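Local coordinates for Baccell_00875 (Bacteroides cellulosilyticus DSM 14838, PDB 5NO8), which is a polysaccharide lyase that probably removes the L-rhamnose caps of complex arabinogalactan proteins by cleaving next to glucuronic acid, at residues 142-147 with 220-225; 195-200 with 233-238; 199-204 with 661-666. One frame throughout, in Å; residues are numbered along the deposited sequence.

Contact 1 (142-147 with 220-225); sequences VAVYTP and LDLPDL
Val-144 and Leu-220 face each other as an antiparallel hydrogen-bonded pair, each backbone N giving its hydrogen to the other's carbonyl: Val-144 N to Leu-220 O at 3.0 Å and Leu-220 N to Val-144 O at 2.9 Å. The next pair, Ala-143 with Asp-221, is non-hydrogen-bonded, and the alpha carbons close to 4.3 Å. Beyond it Leu-222 N binds Val-142 O, after which the direct pairing is interrupted and water 1 bridges the two chains. Water 1 accepts from Val-142 N, 2.9 Å from the water oxygen, and donates to Leu-222 O and Asp-224 OD1.

Apolar contacts hold the face that carries Val-144, Leu-220 and Leu-222. The two methyl branches of Leu-222 divide the work: CD2 meets Val-142 CG1 at 4.0 Å, whereas CD1 turns to Val-144 CG2. The branch that Val-142 offers is the one anti to its own nitrogen (chi1 -177°). At the far end Leu-220 crosses Thr-146 at about a right angle, its CG 3.4 Å from Thr-146 OG1, a buried hydroxyl for which the model offers no polar partner. With an alanine in place of Leu-220, CG and both methyls would be missing from beside Thr-146, which would probably open a gap next to that hydroxyl. On the other face, Ala-143 CB sits 3.3 Å from Asp-221 OD1.

Strand 137-145 lies in a mixed sheet, pairing antiparallel with strands 217-221 and 225-227 and with strand 75-81, where Tyr-76 shares a backbone hydrogen bond with Ala-143. Tyr-233 and Trp-237 of strand 232-242 pack against the Leu-222 and Thr-146 side chains respectively.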
loop_
_atom_site.group_PDB
_atom_site.type_symbol
_atom_site.label_atom_id
_atom_site.label_comp_id
_atom_site.label_asym_id
_atom_site.label_seq_id
_atom_site.Cartn_x
_atom_site.Cartn_y
_atom_site.Cartn_z
ATOM N N VAL A 142 15.247 -12.667 14.785
ATOM C CA VAL A 142 14.595 -12.621 16.092
ATOM C C VAL A 142 13.308 -11.809 15.897
ATOM O O VAL A 142 13.365 -10.692 15.394
ATOM C CB VAL A 142 15.468 -11.897 17.137
ATOM C CG1 VAL A 142 14.788 -11.926 18.513
ATOM C CG2 VAL A 142 16.862 -12.502 17.173
ATOM N N ALA A 143 12.164 -12.374 16.272
ATOM C CA ALA A 143 10.888 -11.678 16.051
ATOM C C ALA A 143 9.853 -12.037 17.091
ATOM O O ALA A 143 9.901 -13.109 17.663
ATOM C CB ALA A 143 10.353 -11.941 14.647
ATOM N N VAL A 144 8.954 -11.085 17.363
ATOM C CA VAL A 144 7.832 -11.302 18.257
ATOM C C VAL A 144 6.572 -11.226 17.392
ATOM O O VAL A 144 6.376 -10.264 16.625
ATOM C CB VAL A 144 7.788 -10.248 19.371
ATOM C CG1 VAL A 144 6.549 -10.406 20.261
ATOM C CG2 VAL A 144 9.043 -10.297 20.208
ATOM N N TYR A 145 5.691 -12.216 17.520
ATOM C CA TYR A 145 4.399 -12.145 16.843
ATOM C C TYR A 145 3.523 -11.046 17.437
ATOM O O TYR A 145 3.387 -10.936 18.657
ATOM C CB TYR A 145 3.658 -13.475 16.936
ATOM C CG TYR A 145 4.319 -14.596 16.231
ATOM C CD1 TYR A 145 4.498 -14.564 14.855
ATOM C CD2 TYR A 145 4.749 -15.711 16.923
ATOM C CE1 TYR A 145 5.102 -15.616 14.180
ATOM C CE2 TYR A 145 5.339 -16.765 16.273
ATOM C CZ TYR A 145 5.495 -16.741 14.900
ATOM O OH TYR A 145 6.095 -17.817 14.275
ATOM N N THR A 146 2.943 -10.226 16.549
ATOM C CA THR A 146 2.012 -9.160 16.921
ATOM C C THR A 146 0.853 -9.276 15.931
ATOM O O THR A 146 0.788 -8.529 14.937
ATOM C CB THR A 146 2.661 -7.760 16.895
ATOM O OG1 THR A 146 3.160 -7.497 15.580
ATOM C CG2 THR A 146 3.772 -7.635 17.933
ATOM N N PRO A 147 -0.044 -10.248 16.158
ATOM C CA PRO A 147 -1.050 -10.603 15.146
ATOM C C PRO A 147 -2.218 -9.629 15.128
ATOM O O PRO A 147 -3.335 -9.996 15.447
ATOM C CB PRO A 147 -1.460 -12.019 15.539
ATOM C CG PRO A 147 -1.245 -12.057 17.012
ATOM C CD PRO A 147 -0.038 -11.203 17.274
ATOM N N LEU A 220 7.113 -8.719 14.326
ATOM C CA LEU A 220 8.039 -7.582 14.367
ATOM C C LEU A 220 9.467 -8.098 14.614
ATOM O O LEU A 220 9.712 -8.808 15.606
ATOM C CB LEU A 220 7.602 -6.584 15.435
ATOM C CG LEU A 220 6.205 -5.980 15.228
ATOM C CD1 LEU A 220 5.951 -4.914 16.261
ATOM C CD2 LEU A 220 5.961 -5.391 13.834
ATOM N N ASP A 221 10.398 -7.715 13.737
ATOM C CA ASP A 221 11.781 -8.156 13.817
ATOM C C ASP A 221 12.644 -7.247 14.670
ATOM O O ASP A 221 12.700 -6.046 14.446
ATOM C CB ASP A 221 12.412 -8.235 12.427
ATOM C CG ASP A 221 11.720 -9.223 11.521
ATOM O OD1 ASP A 221 11.483 -10.375 11.954
ATOM O OD2 ASP A 221 11.422 -8.865 10.368
ATOM N N LEU A 222 13.323 -7.842 15.633
ATOM C CA LEU A 222 14.316 -7.172 16.439
ATOM C C LEU A 222 15.622 -7.126 15.631
ATOM O O LEU A 222 15.776 -7.860 14.630
ATOM C CB LEU A 222 14.551 -7.944 17.760
ATOM C CG LEU A 222 13.491 -7.749 18.828
ATOM C CD1 LEU A 222 12.151 -8.323 18.425
ATOM C CD2 LEU A 222 13.975 -8.335 20.166
ATOM N N PRO A 223 16.581 -6.291 16.063
ATOM C CA PRO A 223 17.895 -6.390 15.455
ATOM C C PRO A 223 18.499 -7.780 15.625
ATOM O O PRO A 223 18.180 -8.483 16.603
ATOM C CB PRO A 223 18.732 -5.351 16.231
ATOM C CG PRO A 223 17.721 -4.457 16.877
ATOM C CD PRO A 223 16.575 -5.349 17.196
ATOM N N ASP A 224 19.362 -8.177 14.695
ATOM C CA ASP A 224 20.196 -9.340 14.942
ATOM C C ASP A 224 21.113 -9.009 16.131
ATOM O O ASP A 224 21.540 -7.867 16.290
ATOM C CB ASP A 224 20.970 -9.737 13.691
ATOM C CG ASP A 224 20.057 -10.296 12.569
ATOM O OD1 ASP A 224 18.924 -10.836 12.772
ATOM O OD2 ASP A 224 20.520 -10.234 11.408
ATOM N N LEU A 225 21.377 -9.998 16.979
ATOM C CA LEU A 225 22.005 -9.770 18.284
ATOM C C LEU A 225 23.249 -10.649 18.437
ATOM O O LEU A 225 23.376 -11.724 17.804
ATOM C CB LEU A 225 21.033 -10.093 19.438
ATOM C CG LEU A 225 19.662 -9.417 19.466
ATOM C CD1 LEU A 225 18.753 -9.938 20.556
ATOM C CD2 LEU A 225 19.877 -7.928 19.614
HETATM O O HOH W 1 16.561 -10.292 13.913
#

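Contact 2 (195-200 with 233-238); sequences GAIRNY and YSLEWH
Tyr-233 carries its CG anti to the backbone nitrogen (chi1 -177°), which swings the ring off its strand and sets the phenol oxygen against the backbone of Gly-195 and Ala-196. Leu-235, two residues on, has nearly the same first torsion (chi1 169°), and its CD1 is brought to the terminal methyl of Ile-197. Tyr-233 OH ends 2.9 Å from Ala-196 N, an atom that lies at the ring edge, near the ring plane. Tyr-233 OH is also 3.3 Å from Gly-195 CA. On the strand itself, Ser-234 O receives a CH...O contact from Gly-195 CA at 3.4 Å. Gly-195 is tightly placed between the two: a beta carbon would run into both Ser-234 O and Tyr-233 OH, and the positive phi itself favours glycine.

The crossing belongs to a connection between sheets. Strand 187-194 lies beside strand 232-242 in an antiparallel sheet of eight strands; just past its end, 195-198 peels off, the short piece 195-197 running 70° from the direction of 233-237, and the chain enters the second sheet as strand 199-203. Contact is therefore made by side chains and single backbone atoms, not by strand pairing.

Deeper in, Ile-197 CD1 touches Leu-235 CD1 at 4.2 Å, the two side chains meeting at a slant. The same methyl reaches the rim of the Trp-237 indole, 4.4 Å from CZ3 and near the ring plane, while Trp-237 NE1 is hydrogen-bonded to Glu-125. Leu-235 CD1 also lies 3.9 Å from Ala-196 O, a buried carbonyl oxygen without a polar partner in the model. Where the crossing segment becomes a strand, Asn-199 OD1 accepts from Tyr-200 N through an in-plane lone pair at 2.8 Å, helping to set the rotation of the amide.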
loop_
_atom_site.group_PDB
_atom_site.type_symbol
_atom_site.label_atom_id
_atom_site.label_comp_id
_atom_site.label_asym_id
_atom_site.label_seq_id
_atom_site.Cartn_x
_atom_site.Cartn_y
_atom_site.Cartn_z
ATOM N N GLY A 195 14.965 -0.605 23.237
ATOM C CA GLY A 195 15.365 -1.479 22.131
ATOM C C GLY A 195 14.845 -0.946 20.804
ATOM O O GLY A 195 14.616 0.261 20.661
ATOM N N ALA A 196 14.686 -1.832 19.835
ATOM C CA ALA A 196 14.391 -1.432 18.461
ATOM C C ALA A 196 13.650 -2.497 17.685
ATOM O O ALA A 196 13.755 -3.692 17.985
ATOM C CB ALA A 196 15.676 -1.068 17.742
ATOM N N ILE A 197 12.909 -2.047 16.679
ATOM C CA ILE A 197 12.319 -2.936 15.686
ATOM C C ILE A 197 12.889 -2.502 14.337
ATOM O O ILE A 197 12.772 -1.333 13.940
ATOM C CB ILE A 197 10.778 -2.898 15.692
ATOM C CG1 ILE A 197 10.215 -3.466 16.992
ATOM C CG2 ILE A 197 10.181 -3.644 14.489
ATOM C CD1 ILE A 197 10.574 -4.914 17.258
ATOM N N ARG A 198 13.533 -3.441 13.656
ATOM C CA ARG A 198 14.233 -3.159 12.403
ATOM C C ARG A 198 13.445 -3.487 11.142
ATOM O O ARG A 198 13.776 -3.016 10.066
ATOM C CB ARG A 198 15.580 -3.869 12.356
ATOM C CG ARG A 198 15.448 -5.366 12.195
ATOM C CD ARG A 198 16.611 -6.085 11.542
ATOM N NE ARG A 198 16.377 -7.537 11.715
ATOM C CZ ARG A 198 15.812 -8.368 10.827
ATOM N NH1 ARG A 198 15.433 -7.958 9.613
ATOM N NH2 ARG A 198 15.635 -9.666 11.149
ATOM N N ASN A 199 12.452 -4.367 11.252
ATOM C CA ASN A 199 11.658 -4.761 10.101
ATOM C C ASN A 199 10.458 -5.558 10.577
ATOM O O ASN A 199 10.209 -5.656 11.771
ATOM C CB ASN A 199 12.499 -5.613 9.123
ATOM C CG ASN A 199 12.191 -5.276 7.681
ATOM O OD1 ASN A 199 11.037 -5.126 7.334
ATOM N ND2 ASN A 199 13.241 -5.125 6.843
ATOM N N TYR A 200 9.676 -6.067 9.649
ATOM C CA TYR A 200 8.637 -7.017 9.999
ATOM C C TYR A 200 8.508 -8.101 8.942
ATOM O O TYR A 200 8.946 -7.948 7.816
ATOM C CB TYR A 200 7.298 -6.326 10.245
ATOM C CG TYR A 200 6.639 -5.755 9.000
ATOM C CD1 TYR A 200 6.997 -4.504 8.531
ATOM C CD2 TYR A 200 5.662 -6.470 8.301
ATOM C CE1 TYR A 200 6.390 -3.956 7.426
ATOM C CE2 TYR A 200 5.039 -5.931 7.173
ATOM C CZ TYR A 200 5.433 -4.679 6.729
ATOM O OH TYR A 200 4.862 -4.082 5.623
ATOM N N TYR A 233 19.408 -8.486 25.953
ATOM C CA TYR A 233 18.823 -7.442 25.107
ATOM C C TYR A 233 17.396 -7.208 25.601
ATOM O O TYR A 233 16.657 -8.175 25.864
ATOM C CB TYR A 233 18.806 -7.887 23.666
ATOM C CG TYR A 233 18.276 -6.806 22.753
ATOM C CD1 TYR A 233 19.090 -5.732 22.393
ATOM C CD2 TYR A 233 16.967 -6.831 22.302
ATOM C CE1 TYR A 233 18.615 -4.710 21.566
ATOM C CE2 TYR A 233 16.470 -5.805 21.481
ATOM C CZ TYR A 233 17.321 -4.763 21.104
ATOM O OH TYR A 233 16.857 -3.741 20.301
ATOM N N SER A 234 17.011 -5.941 25.739
ATOM C CA SER A 234 15.671 -5.582 26.166
ATOM C C SER A 234 14.900 -4.802 25.102
ATOM O O SER A 234 15.416 -3.881 24.474
ATOM C CB SER A 234 15.671 -4.769 27.462
ATOM O OG SER A 234 16.778 -3.897 27.515
ATOM N N LEU A 235 13.649 -5.188 24.948
ATOM C CA LEU A 235 12.706 -4.496 24.089
ATOM C C LEU A 235 11.511 -4.158 24.973
ATOM O O LEU A 235 10.998 -5.026 25.679
ATOM C CB LEU A 235 12.277 -5.404 22.981
ATOM C CG LEU A 235 11.093 -4.965 22.125
ATOM C CD1 LEU A 235 11.502 -3.851 21.188
ATOM C CD2 LEU A 235 10.501 -6.147 21.382
ATOM N N GLU A 236 11.042 -2.914 24.878
ATOM C CA GLU A 236 9.873 -2.507 25.605
ATOM C C GLU A 236 8.959 -1.725 24.662
ATOM O O GLU A 236 9.421 -0.924 23.854
ATOM C CB GLU A 236 10.287 -1.644 26.796
ATOM C CG GLU A 236 9.136 -1.149 27.647
ATOM C CD GLU A 236 9.569 -0.117 28.681
ATOM O OE1 GLU A 236 9.597 -0.485 29.870
ATOM O OE2 GLU A 236 9.898 1.043 28.313
ATOM N N TRP A 237 7.665 -1.930 24.785
ATOM C CA TRP A 237 6.746 -1.061 24.090
ATOM C C TRP A 237 5.519 -0.781 24.931
ATOM O O TRP A 237 5.260 -1.504 25.894
ATOM C CB TRP A 237 6.374 -1.625 22.734
ATOM C CG TRP A 237 5.801 -3.046 22.686
ATOM C CD1 TRP A 237 4.829 -3.587 23.474
ATOM C CD2 TRP A 237 6.151 -4.063 21.745
ATOM N NE1 TRP A 237 4.573 -4.872 23.104
ATOM C CE2 TRP A 237 5.368 -5.193 22.038
ATOM C CE3 TRP A 237 7.027 -4.115 20.666
ATOM C CZ2 TRP A 237 5.439 -6.366 21.290
ATOM C CZ3 TRP A 237 7.110 -5.299 19.928
ATOM C CH2 TRP A 237 6.332 -6.396 20.255
ATOM N N HIS A 238 4.804 0.279 24.548
ATOM C CA HIS A 238 3.538 0.666 25.152
ATOM C C HIS A 238 2.449 0.467 24.109
ATOM O O HIS A 238 2.627 0.921 22.976
ATOM C CB HIS A 238 3.551 2.127 25.484
ATOM C CG HIS A 238 4.402 2.481 26.648
ATOM N ND1 HIS A 238 3.963 3.325 27.639
ATOM C CD2 HIS A 238 5.656 2.111 26.993
ATOM C CE1 HIS A 238 4.918 3.476 28.546
ATOM N NE2 HIS A 238 5.963 2.764 28.168
#

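Contact 3 (199-204 with 661-666); sequences NYEIWE and YPYKID
The Tyr-200 ring takes the alpha carbon of Pro-662 over one face, with CG of the proline 3.8 Å from Tyr-200 CE2. In turn the phenol end of Tyr-200 comes up to the edge of Tyr-661, where Tyr-200 OH approaches Tyr-661 CD2 at 3.4 Å in a side-chain crossing at about a right angle; that hydroxyl is hydrogen-bonded to Asp-608. Water 2 lies above one face of Tyr-661, toward the rim. The Tyr-663 ring has Lys-664 CG over one face, the Arg-198 guanidinium on the opposite face in a cation-pi contact, and Glu-201 CG at its edge, 3.8 Å from Tyr-663 CD2. Glu-201 runs alongside it, pointing the same way, with the carboxylate turned 84° from the ring. Asn-199 CG packs on Tyr-663 CB at 3.5 Å. Asp-666 N lies over one face of the Trp-203 indole, toward the rim.

The backbones pair as parallel strands. Tyr-663 N reaches Tyr-200 O, Ile-202 N reaches Lys-664 O, and Asp-666 N meets Ile-202 O almost head-on at 2.8 Å. Ile-202 and Ile-665 are the bridged pair, and Ile-202 CG1 also packs on Pro-662 CG. The pairing finishes on a side chain: Glu-204 N donates to the syn side of Asp-666 OD1 at 2.8 Å, as both residues turn into left-handed backbone conformations, while OD2 takes the N of Arg-205.

Tyr-663 OH and Lys-664 NZ both go to Asp-141, the former by a hydrogen bond and the latter by a salt bridge, and Glu-201 and Trp-203 share Tyr-76 OH. Strand 199-203 is thus held between strand 217-221 and the short strand 664-665, which in turn pairs with strand 668-669.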
loop_
_atom_site.group_PDB
_atom_site.type_symbol
_atom_site.label_atom_id
_atom_site.label_comp_id
_atom_site.label_asym_id
_atom_site.label_seq_id
_atom_site.Cartn_x
_atom_site.Cartn_y
_atom_site.Cartn_z
ATOM N N ASN A 199 12.452 -4.367 11.252
ATOM C CA ASN A 199 11.658 -4.761 10.101
ATOM C C ASN A 199 10.458 -5.558 10.577
ATOM O O ASN A 199 10.209 -5.656 11.771
ATOM C CB ASN A 199 12.499 -5.613 9.123
ATOM C CG ASN A 199 12.191 -5.276 7.681
ATOM O OD1 ASN A 199 11.037 -5.126 7.334
ATOM N ND2 ASN A 199 13.241 -5.125 6.843
ATOM N N TYR A 200 9.676 -6.067 9.649
ATOM C CA TYR A 200 8.637 -7.017 9.999
ATOM C C TYR A 200 8.508 -8.101 8.942
ATOM O O TYR A 200 8.946 -7.948 7.816
ATOM C CB TYR A 200 7.298 -6.326 10.245
ATOM C CG TYR A 200 6.639 -5.755 9.000
ATOM C CD1 TYR A 200 6.997 -4.504 8.531
ATOM C CD2 TYR A 200 5.662 -6.470 8.301
ATOM C CE1 TYR A 200 6.390 -3.956 7.426
ATOM C CE2 TYR A 200 5.039 -5.931 7.173
ATOM C CZ TYR A 200 5.433 -4.679 6.729
ATOM O OH TYR A 200 4.862 -4.082 5.623
ATOM N N GLU A 201 7.888 -9.200 9.347
ATOM C CA GLU A 201 7.622 -10.313 8.474
ATOM C C GLU A 201 6.149 -10.596 8.458
ATOM O O GLU A 201 5.420 -10.212 9.369
ATOM C CB GLU A 201 8.332 -11.558 8.971
ATOM C CG GLU A 201 9.827 -11.496 8.800
ATOM C CD GLU A 201 10.516 -12.667 9.468
ATOM O OE1 GLU A 201 10.530 -13.751 8.853
ATOM O OE2 GLU A 201 11.005 -12.506 10.618
ATOM N N ILE A 202 5.735 -11.302 7.421
ATOM C CA ILE A 202 4.355 -11.721 7.265
ATOM C C ILE A 202 4.367 -13.240 7.198
ATOM O O ILE A 202 5.158 -13.844 6.452
ATOM C CB ILE A 202 3.705 -11.132 5.980
ATOM C CG1 ILE A 202 3.569 -9.620 6.059
ATOM C CG2 ILE A 202 2.327 -11.750 5.700
ATOM C CD1 ILE A 202 2.624 -9.102 7.102
ATOM N N TRP A 203 3.457 -13.850 7.954
ATOM C CA TRP A 203 3.269 -15.294 7.943
ATOM C C TRP A 203 1.835 -15.640 7.540
ATOM O O TRP A 203 0.936 -14.823 7.714
ATOM C CB TRP A 203 3.589 -15.904 9.327
ATOM C CG TRP A 203 4.985 -15.723 9.735
ATOM C CD1 TRP A 203 5.487 -14.733 10.516
ATOM C CD2 TRP A 203 6.079 -16.526 9.354
ATOM N NE1 TRP A 203 6.840 -14.892 10.668
ATOM C CE2 TRP A 203 7.235 -15.975 9.949
ATOM C CE3 TRP A 203 6.202 -17.679 8.575
ATOM C CZ2 TRP A 203 8.504 -16.544 9.794
ATOM C CZ3 TRP A 203 7.443 -18.214 8.386
ATOM C CH2 TRP A 203 8.587 -17.657 9.006
ATOM N N GLU A 204 1.666 -16.848 6.995
ATOM C CA GLU A 204 0.349 -17.436 6.645
ATOM C C GLU A 204 -0.395 -16.716 5.502
ATOM O O GLU A 204 -1.570 -16.312 5.612
ATOM C CB GLU A 204 -0.535 -17.574 7.875
ATOM C CG GLU A 204 0.078 -18.394 8.997
ATOM C CD GLU A 204 0.298 -19.848 8.600
ATOM O OE1 GLU A 204 -0.457 -20.351 7.745
ATOM O OE2 GLU A 204 1.233 -20.492 9.110
ATOM N N TYR A 661 7.308 -5.533 0.116
ATOM C CA TYR A 661 7.896 -4.676 1.143
ATOM C C TYR A 661 8.499 -5.362 2.399
ATOM O O TYR A 661 9.579 -4.954 2.846
ATOM C CB TYR A 661 6.895 -3.582 1.547
ATOM C CG TYR A 661 7.478 -2.561 2.472
ATOM C CD1 TYR A 661 8.201 -1.471 1.981
ATOM C CD2 TYR A 661 7.358 -2.689 3.852
ATOM C CE1 TYR A 661 8.781 -0.559 2.847
ATOM C CE2 TYR A 661 7.925 -1.770 4.720
ATOM C CZ TYR A 661 8.631 -0.710 4.205
ATOM O OH TYR A 661 9.198 0.179 5.057
ATOM N N PRO A 662 7.790 -6.335 2.991
ATOM C CA PRO A 662 8.318 -6.896 4.246
ATOM C C PRO A 662 9.670 -7.567 4.094
ATOM O O PRO A 662 10.075 -7.903 2.989
ATOM C CB PRO A 662 7.264 -7.928 4.656
ATOM C CG PRO A 662 6.036 -7.535 3.920
ATOM C CD PRO A 662 6.520 -6.971 2.613
ATOM N N TYR A 663 10.325 -7.811 5.215
ATOM C CA TYR A 663 11.609 -8.474 5.231
ATOM C C TYR A 663 11.511 -9.841 4.574
ATOM O O TYR A 663 12.320 -10.194 3.715
ATOM C CB TYR A 663 12.080 -8.584 6.686
ATOM C CG TYR A 663 13.325 -9.423 6.920
ATOM C CD1 TYR A 663 14.511 -9.144 6.276
ATOM C CD2 TYR A 663 13.312 -10.426 7.863
ATOM C CE1 TYR A 663 15.656 -9.895 6.506
ATOM C CE2 TYR A 663 14.422 -11.213 8.107
ATOM C CZ TYR A 663 15.601 -10.948 7.438
ATOM O OH TYR A 663 16.694 -11.756 7.700
ATOM N N LYS A 664 10.536 -10.615 5.033
ATOM C CA LYS A 664 10.226 -11.930 4.491
ATOM C C LYS A 664 8.738 -12.170 4.552
ATOM O O LYS A 664 8.005 -11.536 5.325
ATOM C CB LYS A 664 10.928 -13.039 5.280
ATOM C CG LYS A 664 12.444 -13.021 5.159
ATOM C CD LYS A 664 13.132 -14.047 6.033
ATOM C CE LYS A 664 14.626 -14.059 5.744
ATOM N NZ LYS A 664 15.384 -15.022 6.581
ATOM N N ILE A 665 8.303 -13.076 3.697
ATOM C CA ILE A 665 6.927 -13.541 3.666
ATOM C C ILE A 665 6.976 -15.057 3.695
ATOM O O ILE A 665 7.501 -15.711 2.766
ATOM C CB ILE A 665 6.215 -13.035 2.400
ATOM C CG1 ILE A 665 6.173 -11.493 2.389
ATOM C CG2 ILE A 665 4.804 -13.626 2.321
ATOM C CD1 ILE A 665 6.150 -10.903 1.002
ATOM N N ASP A 666 6.458 -15.639 4.787
ATOM C CA ASP A 666 6.514 -17.096 5.013
ATOM C C ASP A 666 7.914 -17.668 4.842
ATOM O O ASP A 666 8.097 -18.767 4.298
ATOM C CB ASP A 666 5.503 -17.833 4.116
ATOM C CG ASP A 666 4.093 -17.767 4.659
ATOM O OD1 ASP A 666 3.877 -18.086 5.855
ATOM O OD2 ASP A 666 3.207 -17.326 3.908
HETATM O O HOH W 2 10.695 -3.774 5.092
#

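From the N terminus, 142-147 opens contact 1, whose loop closes when the chain returns at 220-225. Within that loop the chain passes 195-204, from which contacts 2 and 3 both start, sharing Asn-199 and Tyr-200. Contact 2 closes soon after, at 233-238, and contact 3 only at 661-666, after a further beta sheet and a long series of helices; each crosses contact 1. Strand 199-203 lies next to strand 217-221, with Asp-221 probably hydrogen-bonded to the backbone of Arg-198 and Asn-199. Contacts 1 and 3 thus lie in one mixed sheet, contact 3 bringing the C-terminal region to it, while contact 2 ties that sheet to the large antiparallel one.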